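Local coordinates for protein disulfide-isomerase A4 (Rattus norvegicus, PDB 3EC3) that catalyses the rearrangement of disulfide bonds in proteins, in the endoplasmic reticulum, this chain being its noncatalytic pair of thioredoxin-like b domains, at residues 114-126 against 170-182. The protein carries 1 engineered substitution. Numbering follows the deposited sequence.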
# COMPACT_ATOMS: atom_id res chain seq x y z
N ALA A 114 2.58 5.77 1.85
CA ALA A 114 3.21 4.51 1.50
C ALA A 114 2.23 3.39 1.16
O ALA A 114 2.67 2.39 0.60
CB ALA A 114 4.13 4.06 2.60
N LEU A 115 0.95 3.50 1.53
CA LEU A 115 0.06 2.40 1.22
C LEU A 115 -0.76 2.73 -0.02
O LEU A 115 -1.27 3.83 -0.13
CB LEU A 115 -0.94 2.10 2.37
CG LEU A 115 -0.52 1.28 3.60
CD1 LEU A 115 -1.77 1.13 4.44
CD2 LEU A 115 0.04 -0.07 3.21
N PRO A 116 -0.95 1.75 -0.90
CA PRO A 116 -1.91 2.00 -1.97
C PRO A 116 -3.36 1.96 -1.47
O PRO A 116 -3.63 1.49 -0.35
CB PRO A 116 -1.69 0.86 -2.92
CG PRO A 116 -1.10 -0.23 -2.23
CD PRO A 116 -0.36 0.41 -1.01
N LEU A 117 -4.28 2.46 -2.28
CA LEU A 117 -5.69 2.35 -1.98
C LEU A 117 -6.08 0.91 -1.68
O LEU A 117 -6.80 0.64 -0.71
CB LEU A 117 -6.50 2.77 -3.21
CG LEU A 117 -7.72 3.64 -3.05
CD1 LEU A 117 -8.66 3.56 -4.24
CD2 LEU A 117 -8.40 3.69 -1.64
N VAL A 118 -5.62 -0.03 -2.50
CA VAL A 118 -5.81 -1.47 -2.17
C VAL A 118 -4.53 -2.25 -2.42
O VAL A 118 -4.21 -2.62 -3.56
CB VAL A 118 -6.99 -2.15 -2.91
CG1 VAL A 118 -7.12 -3.64 -2.45
CG2 VAL A 118 -8.29 -1.45 -2.61
N GLY A 119 -3.79 -2.46 -1.33
CA GLY A 119 -2.53 -3.20 -1.36
C GLY A 119 -2.74 -4.64 -0.98
O GLY A 119 -3.88 -5.09 -0.82
N HIS A 120 -1.63 -5.37 -0.84
CA HIS A 120 -1.66 -6.81 -0.52
C HIS A 120 -1.11 -6.99 0.90
O HIS A 120 0.07 -6.76 1.15
CB HIS A 120 -0.79 -7.61 -1.52
CG HIS A 120 -0.77 -9.10 -1.26
ND1 HIS A 120 0.09 -9.94 -1.92
CD2 HIS A 120 -1.49 -9.88 -0.42
CE1 HIS A 120 -0.09 -11.19 -1.50
NE2 HIS A 120 -1.07 -11.18 -0.61
N ARG A 121 -2.01 -7.33 1.82
CA ARG A 121 -1.66 -7.59 3.22
C ARG A 121 -1.14 -9.02 3.30
O ARG A 121 -1.80 -9.96 2.86
CB ARG A 121 -2.88 -7.38 4.12
CG ARG A 121 -2.67 -7.80 5.60
CD ARG A 121 -4.01 -7.68 6.27
NE ARG A 121 -4.02 -8.04 7.69
CZ ARG A 121 -4.68 -9.09 8.18
NH1 ARG A 121 -4.68 -9.31 9.48
NH2 ARG A 121 -5.35 -9.91 7.36
N LYS A 122 0.07 -9.16 3.83
CA LYS A 122 0.78 -10.41 3.88
C LYS A 122 1.18 -10.66 5.32
O LYS A 122 1.50 -9.72 6.02
CB LYS A 122 2.05 -10.29 3.04
CG LYS A 122 1.79 -10.26 1.55
CD LYS A 122 3.07 -10.44 0.78
CE LYS A 122 3.82 -9.16 0.64
NZ LYS A 122 4.66 -9.24 -0.59
N THR A 123 1.19 -11.91 5.76
CA THR A 123 1.75 -12.21 7.08
C THR A 123 3.17 -11.62 7.29
O THR A 123 3.54 -11.28 8.41
CB THR A 123 1.73 -13.73 7.41
OG1 THR A 123 2.39 -14.47 6.37
CG2 THR A 123 0.30 -14.23 7.57
N SER A 124 3.93 -11.47 6.20
CA SER A 124 5.24 -10.80 6.25
C SER A 124 5.23 -9.26 6.37
O SER A 124 6.23 -8.65 6.75
CB SER A 124 6.13 -11.26 5.09
OG SER A 124 5.59 -10.87 3.84
N ASN A 125 4.11 -8.61 6.08
CA ASN A 125 4.07 -7.17 6.14
C ASN A 125 2.96 -6.61 7.03
O ASN A 125 2.78 -5.39 7.11
CB ASN A 125 4.01 -6.57 4.70
CG ASN A 125 2.58 -6.60 4.06
OD1 ASN A 125 1.57 -6.78 4.71
ND2 ASN A 125 2.54 -6.43 2.76
N ASP A 126 2.18 -7.47 7.68
CA ASP A 126 0.97 -6.92 8.29
C ASP A 126 1.22 -6.03 9.52
O ASP A 126 0.53 -5.03 9.70
CB ASP A 126 -0.17 -7.95 8.48
CG ASP A 126 0.23 -9.14 9.31
OD1 ASP A 126 1.20 -9.03 10.08
OD2 ASP A 126 -0.46 -10.19 9.18
N THR A 170 -8.63 1.73 5.88
CA THR A 170 -7.59 1.08 5.04
C THR A 170 -8.20 -0.22 4.48
O THR A 170 -8.92 -0.91 5.20
CB THR A 170 -6.36 0.78 5.88
OG1 THR A 170 -5.94 1.98 6.58
CG2 THR A 170 -5.21 0.22 5.01
N PHE A 171 -7.98 -0.50 3.19
CA PHE A 171 -8.52 -1.73 2.55
C PHE A 171 -7.31 -2.50 2.05
O PHE A 171 -6.29 -1.89 1.63
CB PHE A 171 -9.39 -1.40 1.36
CG PHE A 171 -10.75 -0.78 1.69
CD1 PHE A 171 -10.87 0.50 2.20
CD2 PHE A 171 -11.92 -1.49 1.41
CE1 PHE A 171 -12.14 1.06 2.46
CE2 PHE A 171 -13.20 -0.94 1.67
CZ PHE A 171 -13.30 0.33 2.20
N ALA A 172 -7.39 -3.82 2.11
CA ALA A 172 -6.31 -4.67 1.58
C ALA A 172 -6.91 -5.96 1.08
O ALA A 172 -7.97 -6.41 1.59
CB ALA A 172 -5.28 -4.95 2.67
N ILE A 173 -6.25 -6.59 0.10
CA ILE A 173 -6.63 -7.96 -0.24
C ILE A 173 -5.63 -8.86 0.50
O ILE A 173 -4.50 -8.44 0.82
CB ILE A 173 -6.56 -8.20 -1.79
CG1 ILE A 173 -5.11 -8.05 -2.27
CG2 ILE A 173 -7.62 -7.29 -2.53
CD1 ILE A 173 -4.92 -8.50 -3.75
N ALA A 174 -6.04 -10.09 0.81
CA ALA A 174 -5.22 -11.00 1.59
C ALA A 174 -5.41 -12.41 1.03
O ALA A 174 -6.51 -12.77 0.60
CB ALA A 174 -5.60 -10.96 3.07
N ASP A 175 -4.33 -13.19 1.00
CA ASP A 175 -4.45 -14.55 0.49
C ASP A 175 -5.14 -15.44 1.53
O ASP A 175 -4.78 -15.42 2.70
CB ASP A 175 -3.09 -15.14 0.11
CG ASP A 175 -3.23 -16.53 -0.45
OD1 ASP A 175 -2.90 -17.49 0.26
OD2 ASP A 175 -3.78 -16.68 -1.55
N GLU A 176 -6.12 -16.23 1.10
CA GLU A 176 -6.96 -17.01 2.06
C GLU A 176 -6.20 -18.12 2.78
O GLU A 176 -6.55 -18.47 3.92
CB GLU A 176 -8.22 -17.57 1.40
CG GLU A 176 -7.95 -18.40 0.17
CD GLU A 176 -9.22 -18.75 -0.62
OE1 GLU A 176 -10.34 -18.47 -0.14
OE2 GLU A 176 -9.08 -19.36 -1.70
N GLU A 177 -5.18 -18.67 2.11
CA GLU A 177 -4.28 -19.71 2.66
C GLU A 177 -3.27 -19.09 3.63
O GLU A 177 -3.10 -19.59 4.75
CB GLU A 177 -3.51 -20.42 1.54
CG GLU A 177 -4.24 -21.57 0.85
CD GLU A 177 -3.31 -22.70 0.36
OE1 GLU A 177 -2.20 -22.89 0.93
OE2 GLU A 177 -3.69 -23.42 -0.60
N ASP A 178 -2.61 -18.02 3.18
CA ASP A 178 -1.74 -17.20 4.03
C ASP A 178 -2.43 -16.89 5.35
O ASP A 178 -1.81 -16.97 6.43
CB ASP A 178 -1.38 -15.87 3.32
CG ASP A 178 -0.20 -15.13 3.98
OD1 ASP A 178 0.56 -15.74 4.77
OD2 ASP A 178 -0.03 -13.92 3.71
N TYR A 179 -3.71 -16.57 5.28
CA TYR A 179 -4.47 -16.25 6.50
C TYR A 179 -5.49 -17.31 6.91
O TYR A 179 -6.54 -16.98 7.48
CB TYR A 179 -5.13 -14.87 6.36
CG TYR A 179 -4.13 -13.75 6.48
CD1 TYR A 179 -3.54 -13.19 5.35
CD2 TYR A 179 -3.76 -13.26 7.74
CE1 TYR A 179 -2.61 -12.15 5.46
CE2 TYR A 179 -2.82 -12.22 7.86
CZ TYR A 179 -2.26 -11.67 6.72
OH TYR A 179 -1.33 -10.66 6.85
N ALA A 180 -5.18 -18.57 6.62
CA ALA A 180 -6.07 -19.70 6.94
C ALA A 180 -6.66 -19.64 8.36
O ALA A 180 -7.89 -19.76 8.55
CB ALA A 180 -5.34 -21.04 6.70
N THR A 181 -5.79 -19.46 9.34
CA THR A 181 -6.25 -19.52 10.72
C THR A 181 -6.98 -18.25 11.16
O THR A 181 -7.91 -18.34 11.94
CB THR A 181 -5.17 -20.05 11.74
OG1 THR A 181 -5.45 -19.53 13.04
CG2 THR A 181 -3.75 -19.67 11.34
N GLU A 182 -6.59 -17.09 10.61
CA GLU A 182 -7.39 -15.88 10.78
C GLU A 182 -8.81 -16.08 10.22
O GLU A 182 -9.78 -15.67 10.87
CB GLU A 182 -6.72 -14.68 10.09
CG GLU A 182 -7.45 -13.38 10.30
CD GLU A 182 -6.64 -12.22 9.82
OE1 GLU A 182 -5.95 -11.61 10.65
OE2 GLU A 182 -6.66 -11.95 8.60
O HOH W 1 -3.94 -0.87 1.10
O HOH W 2 -7.39 1.91 1.57
O HOH W 3 -1.73 -12.54 1.83
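R121 and E182 form an end-on salt bridge, with NH1 giving to OE1 and NH2 to OE2. R121 NH2 to E182 OE2 measures 2.7 Å. Both oxygens use syn lone pairs, and the guanidinium and carboxylate are nearly coplanar. The R121 chain is extended, with CG anti to the backbone N (chi1 173°). This carries the guanidinium to the Y179 ring, where it lies flat, off-centre, in a cation-pi stack with the planes 11° apart. On the opposite ring face sits T123 CG2, a CH-pi contact. Y179 OH donates to D126 OD2 at 2.5 Å, on the anti side and out of the carboxylate plane. The ring is thus held on both faces and at its hydroxyl. With an alanine at R121, E182 would probably lose its charged mate, keeping Y139 as a partner, and the Y179 ring would lose the guanidinium stacked on one face. The D178 carboxylate takes two bonds from T123. T123 OG1 donates to D178 OD1 (2.7 Å), and T123 N to D178 OD2 (3.1 Å). One water gives to D178 OD2 and R121 O, accepts from D175 N and meets H120 NE2.

The strands pair in parallel with few direct bonds: I173 N to G119 O (3.0 Å) and R121 N to I173 O (2.9 Å). Toward L117 the strands part and water fills in. One water accepts from G119 N and gives to P116 O and F171 O. Another links L117 O to F171 N.

This is the edge of a thioredoxin-like sheet. Strand 118-121 is outermost, and strand 170-175 lies between it and strand 135-140, which supplies Y139 as a second partner for E182 OE2. Helix 149-163 packs A163 against L117, V118 and F171, and L160 against L117.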